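Putative transcriptional regulator (Bacillus cytotoxicus NVH 391-98, PDB 3K4H) probably regulates transcription as a LacI-type, sugar-responsive repressor whose periplasmic-binding-protein-like core binds a glucose-built glycan. Local coordinates at residues A135-G140 with T194-T199; P165-L170 with M187-P192. All blocks are in the same frame, centred on the assembly; numbering follows the deposited sequence.

Contact 1 (A135-G140 with T194-T199)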
loop_
_atom_site.group_PDB
_atom_site.type_symbol
_atom_site.label_atom_id
_atom_site.label_comp_id
_atom_site.label_asym_id
_atom_site.label_seq_id
_atom_site.Cartn_x
_atom_site.Cartn_y
_atom_site.Cartn_z
ATOM N N ALA A 135 20.411 13.878 2.754
ATOM C CA ALA A 135 20.239 14.096 1.325
ATOM C C ALA A 135 19.674 12.869 0.627
ATOM O O ALA A 135 19.801 11.732 1.114
ATOM C CB ALA A 135 21.565 14.470 0.672
ATOM N N PHE A 136 19.084 13.128 -0.542
ATOM C CA PHE A 136 18.346 12.153 -1.320
ATOM C C PHE A 136 18.967 12.213 -2.680
ATOM O O PHE A 136 19.231 13.311 -3.192
ATOM C CB PHE A 136 16.895 12.616 -1.383
ATOM C CG PHE A 136 16.086 11.971 -2.451
ATOM C CD1 PHE A 136 15.263 10.890 -2.151
ATOM C CD2 PHE A 136 16.117 12.458 -3.751
ATOM C CE1 PHE A 136 14.505 10.279 -3.142
ATOM C CE2 PHE A 136 15.374 11.861 -4.765
ATOM C CZ PHE A 136 14.561 10.773 -4.472
ATOM N N ILE A 137 19.238 11.051 -3.258
ATOM C CA ILE A 137 19.740 10.969 -4.615
ATOM C C ILE A 137 18.926 9.940 -5.361
ATOM O O ILE A 137 18.909 8.772 -4.981
ATOM C CB ILE A 137 21.168 10.486 -4.686
ATOM C CG1 ILE A 137 22.079 11.253 -3.715
ATOM C CG2 ILE A 137 21.676 10.545 -6.135
ATOM C CD1 ILE A 137 23.513 10.681 -3.695
ATOM N N GLY A 138 18.269 10.379 -6.438
ATOM C CA GLY A 138 17.456 9.488 -7.229
ATOM C C GLY A 138 17.749 9.519 -8.703
ATOM O O GLY A 138 18.690 10.193 -9.146
ATOM N N GLY A 139 16.934 8.757 -9.451
ATOM C CA GLY A 139 16.939 8.758 -10.905
ATOM C C GLY A 139 15.985 9.836 -11.368
ATOM O O GLY A 139 15.823 10.875 -10.687
ATOM N N GLY A 140 15.334 9.597 -12.508
ATOM C CA GLY A 140 14.479 10.603 -13.144
ATOM C C GLY A 140 13.376 11.116 -12.248
ATOM O O GLY A 140 12.776 10.347 -11.507
ATOM N N THR A 194 25.179 14.738 6.302
ATOM C CA THR A 194 25.896 13.658 6.992
ATOM C C THR A 194 25.315 12.257 6.700
ATOM O O THR A 194 25.973 11.261 6.896
ATOM C CB THR A 194 25.975 13.894 8.514
ATOM O OG1 THR A 194 24.674 13.789 9.087
ATOM C CG2 THR A 194 26.514 15.252 8.823
ATOM N N ALA A 195 24.072 12.182 6.254
ATOM C CA ALA A 195 23.508 10.913 5.789
ATOM C C ALA A 195 22.970 11.130 4.372
ATOM O O ALA A 195 22.673 12.279 3.985
ATOM C CB ALA A 195 22.409 10.401 6.737
ATOM N N ILE A 196 22.885 10.033 3.613
ATOM C CA ILE A 196 22.430 10.030 2.231
ATOM C C ILE A 196 21.512 8.824 1.913
ATOM O O ILE A 196 21.842 7.675 2.210
ATOM C CB ILE A 196 23.629 10.013 1.280
ATOM C CG1 ILE A 196 24.460 11.298 1.434
ATOM C CG2 ILE A 196 23.187 9.816 -0.153
ATOM C CD1 ILE A 196 25.834 11.314 0.684
HETATM N N MSE A 197 20.355 9.089 1.304
HETATM C CA MSE A 197 19.510 8.010 0.814
HETATM C C MSE A 197 19.572 7.943 -0.699
HETATM O O MSE A 197 19.272 8.899 -1.392
HETATM C CB MSE A 197 18.069 8.156 1.298
HETATM C CG MSE A 197 17.164 6.963 0.962
HETATM SE SE MSE A 197 15.287 7.245 1.581
HETATM C CE MSE A 197 14.604 8.130 -0.025
ATOM N N ALA A 198 19.979 6.786 -1.198
ATOM C CA ALA A 198 20.047 6.523 -2.616
ATOM C C ALA A 198 18.892 5.631 -2.977
ATOM O O ALA A 198 18.618 4.659 -2.296
ATOM C CB ALA A 198 21.330 5.851 -2.927
ATOM N N THR A 199 18.198 5.978 -4.048
ATOM C CA THR A 199 17.004 5.239 -4.462
ATOM C C THR A 199 17.343 3.980 -5.272
ATOM O O THR A 199 16.447 3.225 -5.620
ATOM C CB THR A 199 16.067 6.118 -5.268
ATOM O OG1 THR A 199 16.795 6.696 -6.357
ATOM C CG2 THR A 199 15.503 7.230 -4.401
#
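Strands 135-138 and 195-198 pair in parallel in the mixed sheet that also holds strands 169-171 and 223-227 of this periplasmic-binding-protein-like fold, a buried contact in which A135 stands against I196, F136 against M197 and I137 against A198. The usual ladder joins them: A135 N to A195 O, M197 N to A135 O (2.7 Å), I137 N to M197 O (2.8 Å) and T199 N to I137 O (3.0 Å). On one face the I196 CG2 methyl crosses the end of I137 at CD1 (3.7 Å), and both residues touch L186 of helix 176-187. On the other, M197 extends with CG anti to its backbone N (chi1 -173°) and bends at the selenium, bringing its CE methyl to the edge of the F136 ring, 3.5 Å from CD1; helix 144-159 packs over both. CG2 of T199 reaches the same ring obliquely, 3.4 Å from F136 CE1. The C-terminal end of strand 195-198 leads toward the sugar site, the T199 side chain lying about 6 Å from a bound glucose. With chi1 at 54°, T199 OG1 donates to an in-plane lone pair of I137 O at 3.3 Å, so that this carbonyl is gripped by both the amide and the hydroxyl of T199.

Contact 2 (P165-L170 with M187-P192); sequences PKEYIL and MGLQQP
A one-turn 3-10 segment, 166-168, faces the irregular loop 187-192 across the outer end of a beta-alpha-beta crossover of the periplasmic-binding-protein-like fold, made of strand 169-171, helix 176-187 and the parallel strand 195-198, with strand 134-138 between the two strands in the sheet. The backbones stay well apart: the CA atoms of E167 and L189 are 8.4 Å from each other, those of Y168 and P192 8.1 Å. The short turn is closed by Y168 N bonding to P165 O and leads directly into the first strand of the crossover, at the sheet edge; the loop leaves its helix and runs on toward its second strand. Side chains therefore have to bridge between the two segments.

Y168 and L189 carry the contact between them. With CG of Y168 beside the backbone N (chi1 -73°), the ring carries its phenol end to the loop although the CB bond does not point there. CG of P165 lies against one face of the ring, offset toward the rim, so the proline that begins the turn also packs on the tyrosine that ends it. L189 comes in at the ring edge, near the ring plane, with its CD1 methyl 3.6 Å from Y168 CE1. The other methyl of L189, CD2, makes a looser approach to E167 CB at 4.2 Å, so the leucine fork spans two successive residues of the turn; the carboxylate of E167 leads away from the loop. The far end of the tyrosine lies by the backbone carbonyls of Q191 and P192, where the modelled separation from Q191 O is too short to be trusted. Y168 also packs on A135 of the neighbouring strand 134-138 and on Q133 just before it. Near the phenol, P192 C sits obliquely to the ring, 3.9 Å from Y168 CZ.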
loop_
_atom_site.group_PDB
_atom_site.type_symbol
_atom_site.label_atom_id
_atom_site.label_comp_id
_atom_site.label_asym_id
_atom_site.label_seq_id
_atom_site.Cartn_x
_atom_site.Cartn_y
_atom_site.Cartn_z
ATOM N N PRO A 165 16.794 21.163 2.399
ATOM C CA PRO A 165 17.053 22.194 1.412
ATOM C C PRO A 165 17.084 21.608 0.006
ATOM O O PRO A 165 17.376 20.430 -0.173
ATOM C CB PRO A 165 18.422 22.725 1.826
ATOM C CG PRO A 165 19.067 21.571 2.481
ATOM C CD PRO A 165 17.982 20.868 3.215
ATOM N N LYS A 166 16.766 22.449 -0.966
ATOM C CA LYS A 166 16.709 22.087 -2.369
ATOM C C LYS A 166 18.035 21.471 -2.846
ATOM O O LYS A 166 18.055 20.661 -3.782
ATOM C CB LYS A 166 16.296 23.351 -3.159
ATOM C CG LYS A 166 16.860 23.559 -4.551
ATOM C CD LYS A 166 17.325 25.012 -4.661
ATOM C CE LYS A 166 17.162 25.608 -6.076
ATOM N NZ LYS A 166 17.209 27.116 -6.022
ATOM N N GLU A 167 19.131 21.825 -2.180
ATOM C CA GLU A 167 20.457 21.393 -2.611
ATOM C C GLU A 167 20.850 20.031 -2.064
ATOM O O GLU A 167 21.921 19.542 -2.387
ATOM C CB GLU A 167 21.553 22.471 -2.389
ATOM C CG GLU A 167 21.393 23.374 -1.158
ATOM C CD GLU A 167 20.362 24.494 -1.348
ATOM O OE1 GLU A 167 19.485 24.653 -0.473
ATOM O OE2 GLU A 167 20.434 25.220 -2.365
ATOM N N TYR A 168 19.970 19.428 -1.260
ATOM C CA TYR A 168 20.068 18.023 -0.805
ATOM C C TYR A 168 19.145 17.084 -1.594
ATOM O O TYR A 168 19.152 15.853 -1.370
ATOM C CB TYR A 168 19.708 17.892 0.686
ATOM C CG TYR A 168 20.723 18.411 1.706
ATOM C CD1 TYR A 168 21.896 19.064 1.310
ATOM C CD2 TYR A 168 20.481 18.267 3.089
ATOM C CE1 TYR A 168 22.798 19.550 2.248
ATOM C CE2 TYR A 168 21.376 18.752 4.032
ATOM C CZ TYR A 168 22.535 19.394 3.603
ATOM O OH TYR A 168 23.445 19.874 4.523
ATOM N N ILE A 169 18.480 17.583 -2.604
ATOM C CA ILE A 169 17.695 16.723 -3.447
ATOM C C ILE A 169 18.267 16.575 -4.840
ATOM O O ILE A 169 18.344 17.516 -5.549
ATOM C CB ILE A 169 16.352 17.312 -3.596
ATOM C CG1 ILE A 169 15.734 17.519 -2.247
ATOM C CG2 ILE A 169 15.491 16.404 -4.310
ATOM C CD1 ILE A 169 14.530 18.286 -2.300
ATOM N N LEU A 170 18.669 15.377 -5.242
ATOM C CA LEU A 170 19.343 15.137 -6.505
ATOM C C LEU A 170 18.724 14.167 -7.445
ATOM O O LEU A 170 18.318 13.128 -7.041
ATOM C CB LEU A 170 20.757 14.689 -6.253
ATOM C CG LEU A 170 21.441 15.758 -5.467
ATOM C CD1 LEU A 170 22.880 15.515 -5.365
ATOM C CD2 LEU A 170 21.149 16.941 -6.269
HETATM N N MSE A 187 29.156 16.786 -1.394
HETATM C CA MSE A 187 30.359 17.034 -0.618
HETATM C C MSE A 187 31.019 18.379 -0.965
HETATM O O MSE A 187 31.884 18.854 -0.236
HETATM C CB MSE A 187 31.316 15.855 -0.761
HETATM C CG MSE A 187 31.255 14.874 0.393
HETATM SE SE MSE A 187 29.554 14.689 1.375
HETATM C CE MSE A 187 30.363 14.798 3.163
ATOM N N GLY A 188 30.558 19.004 -2.043
ATOM C CA GLY A 188 31.070 20.296 -2.484
ATOM C C GLY A 188 30.349 21.520 -1.942
ATOM O O GLY A 188 30.755 22.638 -2.216
ATOM N N LEU A 189 29.284 21.314 -1.178
ATOM C CA LEU A 189 28.517 22.411 -0.576
ATOM C C LEU A 189 29.240 22.971 0.635
ATOM O O LEU A 189 30.183 22.356 1.135
ATOM C CB LEU A 189 27.138 21.913 -0.119
ATOM C CG LEU A 189 26.131 21.309 -1.109
ATOM C CD1 LEU A 189 24.928 20.771 -0.328
ATOM C CD2 LEU A 189 25.703 22.318 -2.153
ATOM N N GLN A 190 28.794 24.132 1.106
ATOM C CA GLN A 190 29.305 24.727 2.339
ATOM C C GLN A 190 28.843 23.961 3.567
ATOM O O GLN A 190 29.581 23.855 4.527
ATOM C CB GLN A 190 28.860 26.172 2.483
ATOM C CG GLN A 190 29.385 27.101 1.424
ATOM C CD GLN A 190 29.257 28.550 1.845
ATOM O OE1 GLN A 190 29.304 28.863 3.030
ATOM N NE2 GLN A 190 29.095 29.441 0.875
ATOM N N GLN A 191 27.620 23.438 3.541
ATOM C CA GLN A 191 27.122 22.620 4.649
ATOM C C GLN A 191 26.573 21.249 4.198
ATOM O O GLN A 191 25.373 21.050 4.122
ATOM C CB GLN A 191 26.173 23.446 5.550
ATOM C CG GLN A 191 26.963 24.527 6.321
ATOM C CD GLN A 191 26.115 25.576 7.025
ATOM O OE1 GLN A 191 25.544 25.316 8.093
ATOM N NE2 GLN A 191 26.071 26.790 6.461
ATOM N N PRO A 192 27.476 20.294 3.891
ATOM C CA PRO A 192 27.050 19.042 3.245
ATOM C C PRO A 192 26.171 18.170 4.137
ATOM O O PRO A 192 26.007 18.471 5.322
ATOM C CB PRO A 192 28.384 18.332 2.918
ATOM C CG PRO A 192 29.396 19.402 2.923
ATOM C CD PRO A 192 28.944 20.340 4.028
#

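Overall arrangement
Contact 1 is core and contact 2 surface, yet both reach the same sheet, contact 2 only through its edge strand 169-171; strand 134-138 lies between that strand and 195-198. Along the chain, contact 2 is nested inside the loop closed by contact 1, and their centres are 11 Å apart. Probable backbone hydrogen bonds join them, F136 N to Y168 O and G138 N to L170 O, and F136 CD2 packs on I169 CG2. Contact 1 combines a regular main-chain ladder with apolar packing on both sheet faces and ends near the sugar; contact 2, at the outer rim, has no strand pairing between its two segments and relies on one tyrosine and one leucine to bring turn and loop together.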